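Local coordinates for Ent-copalyl diphosphate synthase (Streptomyces platensis, PDB 5BP8), which is a predominantly helical class II-type terpene synthase whose C-terminal part is related to the squalene-hopene cyclases, at residues Leu185-Lys188 / Leu189-Thr192; Ala222-Ala225 / Ala226-Ala230; Glu450-Ala453 / Tyr454-Leu458. All coordinates share one frame; numbering follows the deposited sequence.

Contact 1: Leu185-Lys188 / Leu189-Thr192; sequences LPEK and LWHT
Leu189 N reaches back to Pro186 O (2.8 Å) and Trp190 N to Glu187 O (3.1 Å), two overlapping beta turns that coil the loop between helices 171-179 and 193-196. The indole of Trp190 folds back over this coil, its CG anti to its own carbonyl carbon (chi1 -66°). This brings one face of its five-membered ring over the CA of Glu187, which lies 3.6 Å from the ring centroid and 8° off the ring normal, a CH-pi contact. Farther along, Glu187 runs beside the indole in the same direction and rests its CG against CZ2 of Trp190 (3.7 Å).

At its pyrrole edge the ring is held by a second tie, Trp190 NE1 to Leu185 O at 2.9 Å. The bond is bent to 144°, and the donor stands above the carbonyl plane of Leu185. Ring face and ring nitrogen are therefore both engaged by the same short run of chain, which should limit the rotation of the indole.

The apolar contacts lie between Leu185, which is buried, and Leu189. Leu185 crosses Leu189 at about a right angle, CG to CB 3.8 Å, and goes on to Val176, Leu193 and Val196 of the flanking helices, while Leu189 reaches Phe129 of helix 127-144. The imidazole of His191 turns away and bonds through ND1 to Gly218 O and through NE2 to Asp497. Glu187 O carries a second bond, from a water 2.8 Å away that in turn accepts from His191 N at 3.0 Å.

Contact 2: Ala222-Ala225 / Ala226-Ala230; sequences AATA and AWLGA
Thr224 and Leu228 lie side by side on one flank of an alpha-helical turn, pointing the same way, where helix 221-228 comes to its C-terminal end. The methyl CG2 of Thr224 meets CD1 of Leu228 at 3.9 Å, and the branch point CG of Leu228 settles on Thr224 O at 3.3 Å. That carbonyl also takes the amide of Leu228 (N to O, 3.0 Å), so it is both bonded and shielded by one residue. With chi1 of -53° Thr224 sends OG1 back along the helix, where it bonds to Ser220 O and Val217 N, leaving CG2 beside Leu228; the Thr224 side chain also touches Tyr241 of helix 237-249.

Trp227 takes the other course. Its CG stands opposite the backbone N (chi1 -170°), and the indole leaves the helix for the loops around Thr201 and Pro206, where NE1 bonds to Ala204 O. Only its CB leans on the preceding turn, 3.4 Å from Ala223 O.

Ala225 packs on Leu37 and Leu40 of helix 31-40, and Ala226 on Glu194 of helix 193-196. The helix breaks at Gly229, whose phi is 82°. Its N still donates to Ala225 O at 3.2 Å, and just beyond it Ala230 N is taken by Asp199 OD2.

Contact 3: Glu450-Ala453 / Tyr454-Leu458; sequences EETA and YMVQL
Glu450 and Tyr454, one turn apart on helix 449-461, make the tight part of this contact. Tyr454 OH donates to Glu450 OE2 at 2.6 Å, striking the anti lone pair that points away from the other carboxylate oxygen. Glu450 gets there with CG anti to its N (chi1 -179°) and an extended chain, its CG pressed 3.3 Å from CZ of Tyr454. Ring and carboxylate planes stand 76° apart, so the two groups meet steeply and do not stack. The same pair is also joined through the backbone: Tyr454 N bonds to Glu450 O at 3.1 Å, and that carbonyl oxygen also lies over one face of the Tyr454 ring, toward its rim.

The remainder of the turn is looser, although it too is buried. Thr452 and Val456 approach only to 4.4 Å between their CG2 methyls, and what joins them is mainly the backbone bond from Val456 N to Thr452 O (2.9 Å). Met455, a selenomethionine, bends away to Trp431 and Trp442, and Glu451 turns its carboxylate to Ser401. Gln457 also lies close to the backbone here, its CG 3.3 Å from Ala453 O.

Helix 449-461 belongs to the squalene-hopene cyclase-like part of the chain and packs on helices 402-416 and 504-518, which supply Ala407 and Ala510 beside Tyr454. Glu450 OE2 is also bonded to His399 NE2 and Trp495 NE1. Three partners thus converge on one buried oxygen, which probably limits the movement of the carboxylate and so helps to position the phenol hydroxyl.

Overall arrangement
Following the chain from the N terminus, contact 1 comes first, in the loop that leads into helix 193-196. Contact 2 follows at the end of helix 221-228, and contact 3 much later, within helix 449-461. Each is local, closing no more than a turn, and they run in series without nesting or crossing. Contacts 1 and 2 touch, Trp190 O to Ala223 CB at 3.2 Å, and share helix 193-196 as a neighbour. Contact 3 lies on the opposite side of the chain's centre, its own centre about 33 Å from that of contact 1 and 38 Å from that of contact 2, among helices 402-416, 422-435 and 504-518.

Contact 1: Leu185-Lys188 / Leu189-Thr192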
# COMPACT_ATOMS: atom_id res chain seq x y z
N LEU A 185 17.56 -13.89 -4.58
CA LEU A 185 16.55 -12.93 -4.96
C LEU A 185 16.89 -11.57 -4.34
O LEU A 185 17.24 -11.52 -3.17
CB LEU A 185 15.21 -13.44 -4.42
CG LEU A 185 13.93 -12.73 -4.86
CD1 LEU A 185 13.76 -12.85 -6.37
CD2 LEU A 185 12.75 -13.36 -4.16
N PRO A 186 16.83 -10.45 -5.12
CA PRO A 186 17.03 -9.16 -4.45
C PRO A 186 16.08 -8.91 -3.28
O PRO A 186 14.89 -9.32 -3.33
CB PRO A 186 16.79 -8.13 -5.57
CG PRO A 186 17.12 -8.87 -6.83
CD PRO A 186 16.69 -10.30 -6.57
N GLU A 187 16.59 -8.23 -2.26
CA GLU A 187 15.83 -7.97 -1.05
C GLU A 187 14.45 -7.36 -1.32
O GLU A 187 13.47 -7.74 -0.67
CB GLU A 187 16.61 -7.07 -0.10
CG GLU A 187 17.78 -7.76 0.55
CD GLU A 187 18.39 -6.93 1.67
OE1 GLU A 187 17.84 -5.85 2.02
OE2 GLU A 187 19.44 -7.37 2.17
N LYS A 188 14.37 -6.42 -2.26
CA LYS A 188 13.10 -5.75 -2.53
C LYS A 188 12.06 -6.70 -3.16
O LYS A 188 10.86 -6.36 -3.21
CB LYS A 188 13.31 -4.55 -3.43
CG LYS A 188 13.55 -4.91 -4.90
CD LYS A 188 14.18 -3.74 -5.64
CE LYS A 188 13.23 -2.55 -5.69
NZ LYS A 188 13.79 -1.41 -6.49
N LEU A 189 12.51 -7.84 -3.68
CA LEU A 189 11.60 -8.85 -4.24
C LEU A 189 11.28 -9.99 -3.27
O LEU A 189 10.51 -10.87 -3.61
CB LEU A 189 12.17 -9.44 -5.54
CG LEU A 189 12.28 -8.38 -6.67
CD1 LEU A 189 13.01 -8.96 -7.87
CD2 LEU A 189 10.91 -7.85 -7.07
N TRP A 190 11.85 -9.99 -2.07
CA TRP A 190 11.44 -11.00 -1.09
C TRP A 190 9.94 -10.95 -0.81
O TRP A 190 9.32 -11.97 -0.56
CB TRP A 190 12.19 -10.84 0.22
CG TRP A 190 13.69 -11.10 0.11
CD1 TRP A 190 14.38 -11.51 -1.00
CD2 TRP A 190 14.66 -10.96 1.16
NE1 TRP A 190 15.73 -11.62 -0.70
CE2 TRP A 190 15.93 -11.29 0.61
CE3 TRP A 190 14.60 -10.53 2.48
CZ2 TRP A 190 17.10 -11.26 1.36
CZ3 TRP A 190 15.76 -10.48 3.23
CH2 TRP A 190 17.00 -10.85 2.67
N HIS A 191 9.39 -9.74 -0.81
CA HIS A 191 7.97 -9.52 -0.63
C HIS A 191 7.11 -10.27 -1.66
O HIS A 191 5.92 -10.52 -1.39
CB HIS A 191 7.68 -8.02 -0.74
CG HIS A 191 6.30 -7.64 -0.31
ND1 HIS A 191 5.91 -7.66 1.00
CD2 HIS A 191 5.21 -7.26 -1.02
CE1 HIS A 191 4.64 -7.31 1.09
NE2 HIS A 191 4.19 -7.06 -0.13
N THR A 192 7.71 -10.63 -2.81
CA THR A 192 7.01 -11.29 -3.90
C THR A 192 7.54 -12.71 -4.18
O THR A 192 7.34 -13.29 -5.27
CB THR A 192 6.95 -10.38 -5.15
OG1 THR A 192 6.07 -10.96 -6.14
CG2 THR A 192 8.23 -10.16 -5.75
O HOH W 1 10.84 -7.27 0.06

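Contact 2: Ala222-Ala225 / Ala226-Ala230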
# COMPACT_ATOMS: atom_id res chain seq x y z
N ALA A 222 1.99 -14.15 2.10
CA ALA A 222 2.14 -15.06 0.97
C ALA A 222 3.61 -15.52 0.78
O ALA A 222 3.87 -16.69 0.57
CB ALA A 222 1.64 -14.40 -0.33
N ALA A 223 4.55 -14.57 0.83
CA ALA A 223 5.97 -14.91 0.63
C ALA A 223 6.43 -15.85 1.74
O ALA A 223 7.24 -16.77 1.50
CB ALA A 223 6.82 -13.64 0.61
N THR A 224 5.94 -15.61 2.96
CA THR A 224 6.28 -16.43 4.11
C THR A 224 5.76 -17.84 3.93
O THR A 224 6.47 -18.82 4.24
CB THR A 224 5.75 -15.83 5.45
OG1 THR A 224 6.19 -14.46 5.59
CG2 THR A 224 6.26 -16.63 6.64
N ALA A 225 4.55 -17.98 3.41
CA ALA A 225 3.99 -19.29 3.11
C ALA A 225 4.85 -20.03 2.08
O ALA A 225 5.06 -21.23 2.18
CB ALA A 225 2.56 -19.16 2.62
N ALA A 226 5.30 -19.32 1.06
CA ALA A 226 6.12 -19.93 -0.01
C ALA A 226 7.46 -20.39 0.56
O ALA A 226 7.96 -21.49 0.24
CB ALA A 226 6.32 -18.92 -1.15
N TRP A 227 8.02 -19.59 1.43
CA TRP A 227 9.33 -19.87 2.04
C TRP A 227 9.24 -21.10 2.95
O TRP A 227 10.10 -21.97 2.88
CB TRP A 227 9.81 -18.64 2.82
CG TRP A 227 11.25 -18.71 3.30
CD1 TRP A 227 12.35 -18.17 2.70
CD2 TRP A 227 11.72 -19.36 4.50
NE1 TRP A 227 13.48 -18.43 3.46
CE2 TRP A 227 13.13 -19.19 4.54
CE3 TRP A 227 11.09 -20.11 5.51
CZ2 TRP A 227 13.92 -19.71 5.58
CZ3 TRP A 227 11.89 -20.63 6.55
CH2 TRP A 227 13.29 -20.43 6.57
N LEU A 228 8.19 -21.17 3.75
CA LEU A 228 7.99 -22.30 4.68
C LEU A 228 7.72 -23.62 3.98
O LEU A 228 8.01 -24.67 4.53
CB LEU A 228 6.78 -22.01 5.58
CG LEU A 228 7.02 -20.95 6.66
CD1 LEU A 228 5.70 -20.47 7.26
CD2 LEU A 228 7.96 -21.40 7.77
N GLY A 229 7.10 -23.57 2.82
CA GLY A 229 6.81 -24.76 2.07
C GLY A 229 5.54 -25.48 2.52
O GLY A 229 4.77 -24.99 3.36
N ALA A 230 5.34 -26.66 1.95
CA ALA A 230 4.08 -27.35 2.02
C ALA A 230 3.82 -27.96 3.39
O ALA A 230 2.66 -28.04 3.81
CB ALA A 230 4.00 -28.41 0.94

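Contact 3: Glu450-Ala453 / Tyr454-Leu458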
# COMPACT_ATOMS: atom_id res chain seq x y z
N GLU A 450 -10.42 8.80 3.13
CA GLU A 450 -9.01 9.11 2.89
C GLU A 450 -8.84 10.28 1.92
O GLU A 450 -8.16 11.26 2.20
CB GLU A 450 -8.28 7.88 2.36
CG GLU A 450 -6.79 8.11 2.10
CD GLU A 450 -6.06 6.88 1.60
OE1 GLU A 450 -6.72 5.82 1.35
OE2 GLU A 450 -4.82 6.97 1.46
N GLU A 451 -9.50 10.18 0.76
CA GLU A 451 -9.27 11.16 -0.30
C GLU A 451 -9.90 12.52 0.04
O GLU A 451 -9.32 13.57 -0.28
CB GLU A 451 -9.74 10.63 -1.65
CG GLU A 451 -9.03 9.34 -2.07
CD GLU A 451 -9.71 8.61 -3.20
OE1 GLU A 451 -10.73 7.93 -2.95
OE2 GLU A 451 -9.22 8.68 -4.35
N THR A 452 -11.05 12.49 0.69
CA THR A 452 -11.67 13.70 1.17
C THR A 452 -10.73 14.41 2.17
O THR A 452 -10.51 15.65 2.08
CB THR A 452 -13.04 13.41 1.82
OG1 THR A 452 -13.91 12.77 0.87
CG2 THR A 452 -13.68 14.71 2.31
N ALA A 453 -10.20 13.63 3.11
CA ALA A 453 -9.26 14.17 4.12
C ALA A 453 -8.09 14.86 3.48
O ALA A 453 -7.72 15.98 3.91
CB ALA A 453 -8.78 13.07 5.06
N TYR A 454 -7.51 14.25 2.44
CA TYR A 454 -6.37 14.88 1.75
C TYR A 454 -6.72 16.24 1.15
O TYR A 454 -5.93 17.18 1.23
CB TYR A 454 -5.77 13.98 0.66
CG TYR A 454 -5.24 12.64 1.18
CD1 TYR A 454 -4.74 12.51 2.48
CD2 TYR A 454 -5.15 11.55 0.34
CE1 TYR A 454 -4.24 11.31 2.95
CE2 TYR A 454 -4.65 10.33 0.79
CZ TYR A 454 -4.19 10.22 2.10
OH TYR A 454 -3.72 9.03 2.60
N MSE A 455 -7.89 16.34 0.52
CA MSE A 455 -8.32 17.60 -0.09
C MSE A 455 -8.66 18.65 0.93
O MSE A 455 -8.35 19.84 0.72
CB MSE A 455 -9.46 17.37 -1.07
CG MSE A 455 -8.95 16.59 -2.28
SE MSE A 455 -7.55 17.47 -3.33
CE MSE A 455 -5.95 16.66 -2.58
N VAL A 456 -9.30 18.28 2.02
CA VAL A 456 -9.58 19.25 3.08
C VAL A 456 -8.27 19.84 3.63
O VAL A 456 -8.13 21.08 3.78
CB VAL A 456 -10.45 18.65 4.20
CG1 VAL A 456 -10.46 19.53 5.43
CG2 VAL A 456 -11.86 18.41 3.70
N GLN A 457 -7.29 18.97 3.88
CA GLN A 457 -5.96 19.42 4.32
C GLN A 457 -5.30 20.35 3.33
O GLN A 457 -4.78 21.39 3.72
CB GLN A 457 -5.01 18.25 4.53
CG GLN A 457 -5.35 17.40 5.72
CD GLN A 457 -4.28 16.35 5.97
OE1 GLN A 457 -3.08 16.66 6.01
NE2 GLN A 457 -4.72 15.09 6.14
N LEU A 458 -5.31 19.96 2.05
CA LEU A 458 -4.72 20.78 0.99
C LEU A 458 -5.33 22.17 1.00
O LEU A 458 -4.61 23.18 1.00
CB LEU A 458 -4.92 20.14 -0.39
CG LEU A 458 -4.43 20.92 -1.61
CD1 LEU A 458 -3.00 21.40 -1.43
CD2 LEU A 458 -4.52 20.08 -2.88